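Local coordinates for cytoplasmic protein (Cryptococcus neoformans var. grubii serotype A, PDB 7LPO) that probably hydrolyses steryl beta-glucosides, releasing the sugar from the sterol, as a glycoside hydrolase of family 5, at residues Y515-G523 against C565-Y573; F682-Y691 against T707-Y716. One frame throughout, in Å; residues are numbered along the deposited sequence.

Contact 1: Y515-G523 against C565-Y573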
loop_
_atom_site.group_PDB
_atom_site.type_symbol
_atom_site.label_atom_id
_atom_site.label_comp_id
_atom_site.label_asym_id
_atom_site.label_seq_id
_atom_site.Cartn_x
_atom_site.Cartn_y
_atom_site.Cartn_z
ATOM N N TYR A 515 -16.789 3.346 11.942
ATOM C CA TYR A 515 -15.815 2.285 11.766
ATOM C C TYR A 515 -14.432 2.857 12.009
ATOM O O TYR A 515 -14.224 4.070 11.904
ATOM C CB TYR A 515 -15.881 1.703 10.350
ATOM C CG TYR A 515 -17.082 0.841 10.088
ATOM C CD1 TYR A 515 -17.198 -0.411 10.676
ATOM C CD2 TYR A 515 -18.094 1.266 9.237
ATOM C CE1 TYR A 515 -18.287 -1.216 10.428
ATOM C CE2 TYR A 515 -19.200 0.471 8.991
ATOM C CZ TYR A 515 -19.284 -0.770 9.590
ATOM O OH TYR A 515 -20.365 -1.576 9.351
ATOM N N PRO A 516 -13.459 2.010 12.312
ATOM C CA PRO A 516 -12.084 2.498 12.461
ATOM C C PRO A 516 -11.483 2.885 11.119
ATOM O O PRO A 516 -11.984 2.532 10.051
ATOM C CB PRO A 516 -11.335 1.313 13.080
ATOM C CG PRO A 516 -12.412 0.343 13.530
ATOM C CD PRO A 516 -13.586 0.580 12.621
ATOM N N THR A 517 -10.390 3.637 11.197
ATOM C CA THR A 517 -9.561 3.963 10.048
ATOM C C THR A 517 -8.139 3.486 10.318
ATOM O O THR A 517 -7.621 3.650 11.428
ATOM C CB THR A 517 -9.548 5.464 9.760
ATOM O OG1 THR A 517 -10.887 5.946 9.599
ATOM C CG2 THR A 517 -8.741 5.744 8.491
ATOM N N LEU A 518 -7.505 2.902 9.302
ATOM C CA LEU A 518 -6.124 2.459 9.409
ATOM C C LEU A 518 -5.407 2.879 8.142
ATOM O O LEU A 518 -5.871 2.578 7.040
ATOM C CB LEU A 518 -6.054 0.949 9.613
ATOM C CG LEU A 518 -4.699 0.281 9.836
ATOM C CD1 LEU A 518 -4.883 -1.093 10.474
ATOM C CD2 LEU A 518 -3.961 0.145 8.532
ATOM N N VAL A 519 -4.293 3.592 8.290
ATOM C CA VAL A 519 -3.543 4.059 7.127
ATOM C C VAL A 519 -2.682 2.888 6.667
ATOM O O VAL A 519 -1.616 2.623 7.227
ATOM C CB VAL A 519 -2.705 5.300 7.434
ATOM C CG1 VAL A 519 -1.953 5.725 6.190
ATOM C CG2 VAL A 519 -3.592 6.437 7.948
ATOM N N GLY A 520 -3.152 2.176 5.641
ATOM C CA GLY A 520 -2.523 0.919 5.267
ATOM C C GLY A 520 -1.119 1.056 4.724
ATOM O O GLY A 520 -0.351 0.090 4.771
ATOM N N GLU A 521 -0.784 2.210 4.167
ATOM C CA GLU A 521 0.576 2.504 3.745
ATOM C C GLU A 521 0.894 3.961 4.040
ATOM O O GLU A 521 0.087 4.851 3.754
ATOM C CB GLU A 521 0.791 2.261 2.248
ATOM C CG GLU A 521 0.616 0.845 1.779
ATOM C CD GLU A 521 1.038 0.672 0.316
ATOM O OE1 GLU A 521 1.745 1.562 -0.219
ATOM O OE2 GLU A 521 0.643 -0.346 -0.295
ATOM N N ILE A 522 2.087 4.196 4.579
ATOM C CA ILE A 522 2.620 5.541 4.775
ATOM C C ILE A 522 4.120 5.392 4.966
ATOM O O ILE A 522 4.579 4.417 5.570
ATOM C CB ILE A 522 1.941 6.257 5.969
ATOM C CG1 ILE A 522 2.532 7.658 6.176
ATOM C CG2 ILE A 522 2.068 5.452 7.250
ATOM C CD1 ILE A 522 1.663 8.560 7.022
ATOM N N GLY A 523 4.887 6.324 4.403
ATOM C CA GLY A 523 6.337 6.223 4.495
ATOM C C GLY A 523 7.041 7.323 3.732
ATOM O O GLY A 523 6.410 8.197 3.133
ATOM N N CYS A 565 -4.931 10.171 16.044
ATOM C CA CYS A 565 -4.720 8.946 16.824
ATOM C C CYS A 565 -4.983 7.693 15.984
ATOM O O CYS A 565 -5.740 6.797 16.367
ATOM C CB CYS A 565 -5.592 8.956 18.085
ATOM S SG CYS A 565 -5.152 10.240 19.301
ATOM N N LEU A 566 -4.304 7.611 14.846
ATOM C CA LEU A 566 -4.642 6.638 13.822
ATOM C C LEU A 566 -3.880 5.324 13.966
ATOM O O LEU A 566 -2.777 5.261 14.522
ATOM C CB LEU A 566 -4.361 7.216 12.433
ATOM C CG LEU A 566 -5.427 8.116 11.812
ATOM C CD1 LEU A 566 -4.822 8.908 10.656
ATOM C CD2 LEU A 566 -6.612 7.291 11.342
ATOM N N ASN A 567 -4.505 4.265 13.463
ATOM C CA ASN A 567 -3.823 3.019 13.171
ATOM C C ASN A 567 -3.066 3.163 11.852
ATOM O O ASN A 567 -3.484 3.906 10.952
ATOM C CB ASN A 567 -4.831 1.872 13.078
ATOM C CG ASN A 567 -5.784 1.825 14.260
ATOM O OD1 ASN A 567 -5.396 1.505 15.385
ATOM N ND2 ASN A 567 -7.041 2.142 14.007
ATOM N N TYR A 568 -1.941 2.460 11.730
ATOM C CA TYR A 568 -1.255 2.536 10.448
ATOM C C TYR A 568 -0.211 1.444 10.289
ATOM O O TYR A 568 0.220 0.814 11.255
ATOM C CB TYR A 568 -0.594 3.906 10.246
ATOM C CG TYR A 568 0.416 4.309 11.308
ATOM C CD1 TYR A 568 1.702 3.786 11.311
ATOM C CD2 TYR A 568 0.089 5.223 12.292
ATOM C CE1 TYR A 568 2.626 4.159 12.263
ATOM C CE2 TYR A 568 1.022 5.613 13.249
ATOM C CZ TYR A 568 2.280 5.073 13.227
ATOM O OH TYR A 568 3.198 5.450 14.177
ATOM N N ALA A 569 0.170 1.233 9.029
ATOM C CA ALA A 569 1.218 0.301 8.633
ATOM C C ALA A 569 2.207 1.078 7.776
ATOM O O ALA A 569 1.862 1.536 6.680
ATOM C CB ALA A 569 0.647 -0.898 7.869
ATOM N N ILE A 570 3.425 1.233 8.289
ATOM C CA ILE A 570 4.478 1.916 7.556
ATOM C C ILE A 570 4.919 1.083 6.356
ATOM O O ILE A 570 5.124 -0.134 6.458
ATOM C CB ILE A 570 5.669 2.190 8.490
ATOM C CG1 ILE A 570 5.241 3.060 9.677
ATOM C CG2 ILE A 570 6.797 2.815 7.700
ATOM C CD1 ILE A 570 6.314 3.182 10.758
ATOM N N TRP A 571 5.076 1.739 5.210
ATOM C CA TRP A 571 5.725 1.148 4.042
ATOM C C TRP A 571 7.193 1.573 4.048
ATOM O O TRP A 571 7.481 2.769 3.926
ATOM C CB TRP A 571 5.052 1.590 2.733
ATOM C CG TRP A 571 5.610 0.835 1.559
ATOM C CD1 TRP A 571 6.719 1.149 0.829
ATOM C CD2 TRP A 571 5.110 -0.396 1.017
ATOM N NE1 TRP A 571 6.948 0.184 -0.127
ATOM C CE2 TRP A 571 5.975 -0.775 -0.033
ATOM C CE3 TRP A 571 4.019 -1.212 1.321
ATOM C CZ2 TRP A 571 5.772 -1.929 -0.790
ATOM C CZ3 TRP A 571 3.818 -2.360 0.577
ATOM C CH2 TRP A 571 4.691 -2.710 -0.468
ATOM N N ASN A 572 8.126 0.622 4.194
ATOM C CA ASN A 572 7.891 -0.786 4.496
ATOM C C ASN A 572 9.151 -1.321 5.217
ATOM O O ASN A 572 10.053 -0.557 5.570
ATOM C CB ASN A 572 7.599 -1.597 3.238
ATOM C CG ASN A 572 8.708 -1.519 2.212
ATOM O OD1 ASN A 572 9.508 -0.571 2.176
ATOM N ND2 ASN A 572 8.750 -2.516 1.357
ATOM N N TYR A 573 9.205 -2.631 5.431
ATOM C CA TYR A 573 10.344 -3.314 6.038
ATOM C C TYR A 573 10.843 -4.354 5.042
ATOM O O TYR A 573 10.106 -5.278 4.686
ATOM C CB TYR A 573 9.929 -3.959 7.361
ATOM C CG TYR A 573 11.055 -4.525 8.185
ATOM C CD1 TYR A 573 11.749 -3.730 9.093
ATOM C CD2 TYR A 573 11.414 -5.868 8.071
ATOM C CE1 TYR A 573 12.784 -4.258 9.858
ATOM C CE2 TYR A 573 12.431 -6.406 8.830
ATOM C CZ TYR A 573 13.115 -5.600 9.729
ATOM O OH TYR A 573 14.142 -6.143 10.479
#
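Val519 is held through both its backbone N and its backbone O by the neighbouring strand: its N donates to Asn567 O at 2.8 Å, nearly straight at 169°, and its O accepts from Ala569 N at 2.9 Å. The chain turns a corner at Gly520, and beyond it Ile522 N makes only a weak bond to Ala569 O, while Trp571 N reaches Ile522 O at 2.7 Å. At the other end the Asn567 amide adds a side-chain rung, ND2 meeting Thr517 O at 3.0 Å from above the carbonyl plane; its OD1 turns to Leu38 N in strand 35-43. Around this parallel ladder, Leu518 CG rests on Asn567 CB at 3.6 Å, the two side chains crossing almost at right angles. On the other face, with Val519 and Tyr568, Leu566 spreads its methyls, CD1 against Val519 CG2 and CD2 against Thr517 CB at 3.8 Å. These are adjacent strands of the TIM barrel, with helix 490-512 packed over Val519 and Leu566. Glu521 CG stands anti to the carbonyl carbon (chi1 -63°) and the chain extends beyond it, laying the carboxylate alongside the Trp571 indole, planes 25° apart, CD 3.7 Å from CE3. Arg100 and Tyr454 hold OE2 and OE1, and a bound Tris amine meets OE1. This oriented carboxylate at the barrel mouth is consistent with the nucleophile position of family 5 glycosidases.

Contact 2: F682-Y691 against T707-Y716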
loop_
_atom_site.group_PDB
_atom_site.type_symbol
_atom_site.label_atom_id
_atom_site.label_comp_id
_atom_site.label_asym_id
_atom_site.label_seq_id
_atom_site.Cartn_x
_atom_site.Cartn_y
_atom_site.Cartn_z
ATOM N N PHE A 682 4.153 13.931 20.515
ATOM C CA PHE A 682 5.479 13.417 20.818
ATOM C C PHE A 682 6.501 14.318 20.151
ATOM O O PHE A 682 6.367 14.639 18.967
ATOM C CB PHE A 682 5.645 11.978 20.331
ATOM C CG PHE A 682 7.047 11.454 20.463
ATOM C CD1 PHE A 682 7.615 11.269 21.709
ATOM C CD2 PHE A 682 7.793 11.151 19.341
ATOM C CE1 PHE A 682 8.896 10.780 21.839
ATOM C CE2 PHE A 682 9.078 10.664 19.461
ATOM C CZ PHE A 682 9.632 10.479 20.711
ATOM N N ASP A 683 7.521 14.704 20.911
ATOM C CA ASP A 683 8.596 15.563 20.436
ATOM C C ASP A 683 9.919 14.823 20.599
ATOM O O ASP A 683 10.322 14.497 21.721
ATOM C CB ASP A 683 8.598 16.881 21.203
ATOM C CG ASP A 683 9.700 17.809 20.758
ATOM O OD1 ASP A 683 9.691 18.221 19.575
ATOM O OD2 ASP A 683 10.569 18.126 21.596
ATOM N N ILE A 684 10.602 14.581 19.482
ATOM C CA ILE A 684 11.843 13.810 19.525
ATOM C C ILE A 684 12.899 14.527 20.360
ATOM O O ILE A 684 13.581 13.913 21.187
ATOM C CB ILE A 684 12.364 13.540 18.104
ATOM C CG1 ILE A 684 11.490 12.516 17.385
ATOM C CG2 ILE A 684 13.812 13.055 18.174
ATOM C CD1 ILE A 684 11.807 12.398 15.880
ATOM N N THR A 685 13.069 15.832 20.142
ATOM C CA THR A 685 14.197 16.540 20.744
ATOM C C THR A 685 14.109 16.540 22.269
ATOM O O THR A 685 15.094 16.261 22.960
ATOM C CB THR A 685 14.257 17.969 20.202
ATOM O OG1 THR A 685 14.274 17.933 18.771
ATOM C CG2 THR A 685 15.506 18.689 20.698
ATOM N N SER A 686 12.939 16.851 22.816
ATOM C CA SER A 686 12.776 16.867 24.267
ATOM C C SER A 686 12.425 15.504 24.850
ATOM O O SER A 686 12.605 15.297 26.058
ATOM C CB SER A 686 11.684 17.862 24.663
ATOM O OG SER A 686 10.410 17.422 24.204
ATOM N N THR A 687 11.942 14.577 24.024
ATOM C CA THR A 687 11.386 13.283 24.408
ATOM C C THR A 687 10.013 13.421 25.045
ATOM O O THR A 687 9.423 12.407 25.430
ATOM C CB THR A 687 12.282 12.485 25.370
ATOM O OG1 THR A 687 12.164 13.003 26.701
ATOM C CG2 THR A 687 13.735 12.545 24.923
ATOM N N LYS A 688 9.465 14.631 25.126
ATOM C CA LYS A 688 8.199 14.843 25.810
ATOM C C LYS A 688 7.060 14.158 25.074
ATOM O O LYS A 688 6.913 14.301 23.856
ATOM C CB LYS A 688 7.922 16.337 25.942
ATOM C CG LYS A 688 8.793 16.997 27.010
ATOM C CD LYS A 688 8.754 18.505 26.916
ATOM C CE LYS A 688 8.976 19.136 28.281
ATOM N NZ LYS A 688 8.865 20.631 28.202
ATOM N N PHE A 689 6.260 13.413 25.831
ATOM C CA PHE A 689 5.118 12.667 25.330
ATOM C C PHE A 689 3.914 13.056 26.168
ATOM O O PHE A 689 4.001 13.082 27.398
ATOM C CB PHE A 689 5.373 11.166 25.428
ATOM C CG PHE A 689 4.183 10.316 25.121
ATOM C CD1 PHE A 689 3.668 10.250 23.841
ATOM C CD2 PHE A 689 3.609 9.542 26.102
ATOM C CE1 PHE A 689 2.596 9.442 23.557
ATOM C CE2 PHE A 689 2.528 8.736 25.819
ATOM C CZ PHE A 689 2.027 8.686 24.547
ATOM N N LYS A 690 2.801 13.356 25.508
ATOM C CA LYS A 690 1.570 13.720 26.195
ATOM C C LYS A 690 0.404 13.003 25.534
ATOM O O LYS A 690 0.212 13.102 24.320
ATOM C CB LYS A 690 1.349 15.236 26.167
ATOM C CG LYS A 690 0.024 15.668 26.778
ATOM C CD LYS A 690 0.050 17.131 27.172
ATOM C CE LYS A 690 -1.177 17.497 28.007
ATOM N NZ LYS A 690 -1.804 18.781 27.569
ATOM N N TYR A 691 -0.365 12.276 26.339
ATOM C CA TYR A 691 -1.511 11.511 25.871
ATOM C C TYR A 691 -2.739 11.946 26.656
ATOM O O TYR A 691 -2.735 11.904 27.893
ATOM C CB TYR A 691 -1.257 10.017 26.046
ATOM C CG TYR A 691 -2.401 9.142 25.613
ATOM C CD1 TYR A 691 -3.146 9.443 24.476
ATOM C CD2 TYR A 691 -2.740 8.012 26.333
ATOM C CE1 TYR A 691 -4.187 8.647 24.080
ATOM C CE2 TYR A 691 -3.779 7.198 25.929
ATOM C CZ TYR A 691 -4.493 7.518 24.806
ATOM O OH TYR A 691 -5.521 6.700 24.407
ATOM N N THR A 707 -5.112 0.988 30.968
ATOM C CA THR A 707 -4.467 1.519 29.782
ATOM C C THR A 707 -3.007 1.084 29.733
ATOM O O THR A 707 -2.303 1.099 30.749
ATOM C CB THR A 707 -4.575 3.042 29.782
ATOM O OG1 THR A 707 -5.961 3.411 29.740
ATOM C CG2 THR A 707 -3.847 3.651 28.605
ATOM N N GLU A 708 -2.566 0.677 28.542
ATOM C CA GLU A 708 -1.204 0.229 28.298
ATOM C C GLU A 708 -0.585 1.110 27.227
ATOM O O GLU A 708 -1.181 1.321 26.167
ATOM C CB GLU A 708 -1.145 -1.231 27.844
ATOM C CG GLU A 708 -1.658 -2.221 28.860
ATOM C CD GLU A 708 -1.571 -3.665 28.371
ATOM O OE1 GLU A 708 -0.437 -4.181 28.242
ATOM O OE2 GLU A 708 -2.636 -4.276 28.122
ATOM N N ILE A 709 0.612 1.606 27.506
ATOM C CA ILE A 709 1.335 2.515 26.632
ATOM C C ILE A 709 2.712 1.920 26.378
ATOM O O ILE A 709 3.366 1.432 27.305
ATOM C CB ILE A 709 1.447 3.925 27.258
ATOM C CG1 ILE A 709 0.103 4.647 27.149
ATOM C CG2 ILE A 709 2.558 4.708 26.598
ATOM C CD1 ILE A 709 -0.073 5.784 28.162
ATOM N N TYR A 710 3.146 1.954 25.122
ATOM C CA TYR A 710 4.494 1.549 24.748
ATOM C C TYR A 710 5.440 2.735 24.904
ATOM O O TYR A 710 5.183 3.812 24.358
ATOM C CB TYR A 710 4.513 1.038 23.304
ATOM C CG TYR A 710 5.894 0.858 22.709
ATOM C CD1 TYR A 710 6.698 -0.213 23.077
ATOM C CD2 TYR A 710 6.382 1.745 21.762
ATOM C CE1 TYR A 710 7.960 -0.381 22.527
ATOM C CE2 TYR A 710 7.631 1.593 21.220
ATOM C CZ TYR A 710 8.421 0.525 21.598
ATOM O OH TYR A 710 9.665 0.357 21.040
ATOM N N LEU A 711 6.527 2.537 25.644
ATOM C CA LEU A 711 7.559 3.565 25.791
ATOM C C LEU A 711 8.890 3.036 25.272
ATOM O O LEU A 711 9.510 2.174 25.923
ATOM C CB LEU A 711 7.690 3.998 27.248
ATOM C CG LEU A 711 6.459 4.639 27.893
ATOM C CD1 LEU A 711 6.724 4.826 29.381
ATOM C CD2 LEU A 711 6.097 5.957 27.249
ATOM N N PRO A 712 9.380 3.515 24.131
ATOM C CA PRO A 712 10.540 2.864 23.502
ATOM C C PRO A 712 11.855 3.170 24.213
ATOM O O PRO A 712 12.154 4.320 24.547
ATOM C CB PRO A 712 10.533 3.421 22.071
ATOM C CG PRO A 712 9.845 4.757 22.191
ATOM C CD PRO A 712 8.837 4.618 23.320
ATOM N N PHE A 713 12.649 2.115 24.418
ATOM C CA PHE A 713 14.039 2.284 24.824
ATOM C C PHE A 713 14.769 3.256 23.912
ATOM O O PHE A 713 15.691 3.951 24.349
ATOM C CB PHE A 713 14.781 0.939 24.786
ATOM C CG PHE A 713 14.374 -0.029 25.854
ATOM C CD1 PHE A 713 14.074 0.399 27.134
ATOM C CD2 PHE A 713 14.313 -1.380 25.574
ATOM C CE1 PHE A 713 13.712 -0.503 28.116
ATOM C CE2 PHE A 713 13.949 -2.285 26.539
ATOM C CZ PHE A 713 13.646 -1.846 27.818
ATOM N N VAL A 714 14.400 3.275 22.629
ATOM C CA VAL A 714 15.039 4.151 21.650
ATOM C C VAL A 714 15.066 5.594 22.135
ATOM O O VAL A 714 16.026 6.329 21.873
ATOM C CB VAL A 714 14.316 4.025 20.294
ATOM C CG1 VAL A 714 14.534 5.252 19.457
ATOM C CG2 VAL A 714 14.766 2.784 19.567
ATOM N N HIS A 715 14.010 6.031 22.828
ATOM C CA HIS A 715 13.919 7.401 23.310
ATOM C C HIS A 715 14.079 7.550 24.815
ATOM O O HIS A 715 14.438 8.641 25.275
ATOM C CB HIS A 715 12.561 8.018 22.936
ATOM C CG HIS A 715 12.378 8.230 21.470
ATOM N ND1 HIS A 715 12.981 9.266 20.790
ATOM C CD2 HIS A 715 11.680 7.528 20.549
ATOM C CE1 HIS A 715 12.652 9.200 19.513
ATOM N NE2 HIS A 715 11.866 8.151 19.340
ATOM N N TYR A 716 13.791 6.510 25.591
ATOM C CA TYR A 716 13.611 6.651 27.028
ATOM C C TYR A 716 14.535 5.757 27.850
ATOM O O TYR A 716 14.441 5.758 29.082
ATOM C CB TYR A 716 12.149 6.363 27.390
ATOM C CG TYR A 716 11.156 7.347 26.790
ATOM C CD1 TYR A 716 11.135 8.675 27.193
ATOM C CD2 TYR A 716 10.244 6.946 25.829
ATOM C CE1 TYR A 716 10.234 9.576 26.652
ATOM C CE2 TYR A 716 9.328 7.840 25.288
ATOM C CZ TYR A 716 9.332 9.155 25.700
ATOM O OH TYR A 716 8.434 10.047 25.165
HETATM O O HOH W 1 14.729 11.387 21.456
#
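Phe682 points its CZ at the centre of the His715 imidazole, 3.4 Å above that ring's plane, in an edge-to-face pair with centroids 4.7 Å apart and planes at 76°. Val714 CG1 lies over the opposite face, so the imidazole is sandwiched, while a water in its plane joins ND1 to Ile684 O. CG of His715 stands anti to the carbonyl carbon (chi1 -68°), which turns the ring's face toward the edge of Phe682. From the next residue, Tyr716 lies alongside Thr687, pointing the opposite way, and donates its OH to Thr687 O at 2.6 Å. The Tyr716 OH also lies at the edge of Phe682, near CE1, and 3.3 Å from Phe689 CB. Thr687 ends the turn of a beta hairpin, between strands 676-682 and 689-696, in the family 5 C-terminal domain. Within this turn Asp683 OD2 takes both Ser686 N, in an Asx motif, and Ser686 OG, which itself accepts from Lys688 N in an ST turn. Strands 689-691 and 707-710 belong to different hydrogen-bonded layers, as in a beta sandwich; their short axes approach to 10.9 Å and run nearly antiparallel, at 155°. Ile709 meets the aromatic side chains with both branches: CG2 lies 4.1 Å from Phe689 CE2, and CD1 touches Tyr691 CD2 at 3.9 Å. Tyr691 OH bonds to Thr673 OG1 in strand 669-673, the neighbour of 707-710.

How the contacts relate
From the N terminus, 515-523 comes first, and contact 1 closes a loop of 41 residues that includes helix 547-559 before the chain returns as strand 567-570. The chain then leaves the barrel, passes an unmodelled stretch, 600-645, and helices 652-656 and 662-665, and enters the C-terminal domain, where contact 2 closes the much shorter excursion between 691 and 707. The two loops stand in series, neither nested nor crossed. Their centres are about 19 Å apart and they do not touch, yet strand pairing relates them: strand 35-43 lies beside 567-570 in the barrel and also pairs with 669-673, which in turn pairs with 707-710, tying barrel to C-terminal domain.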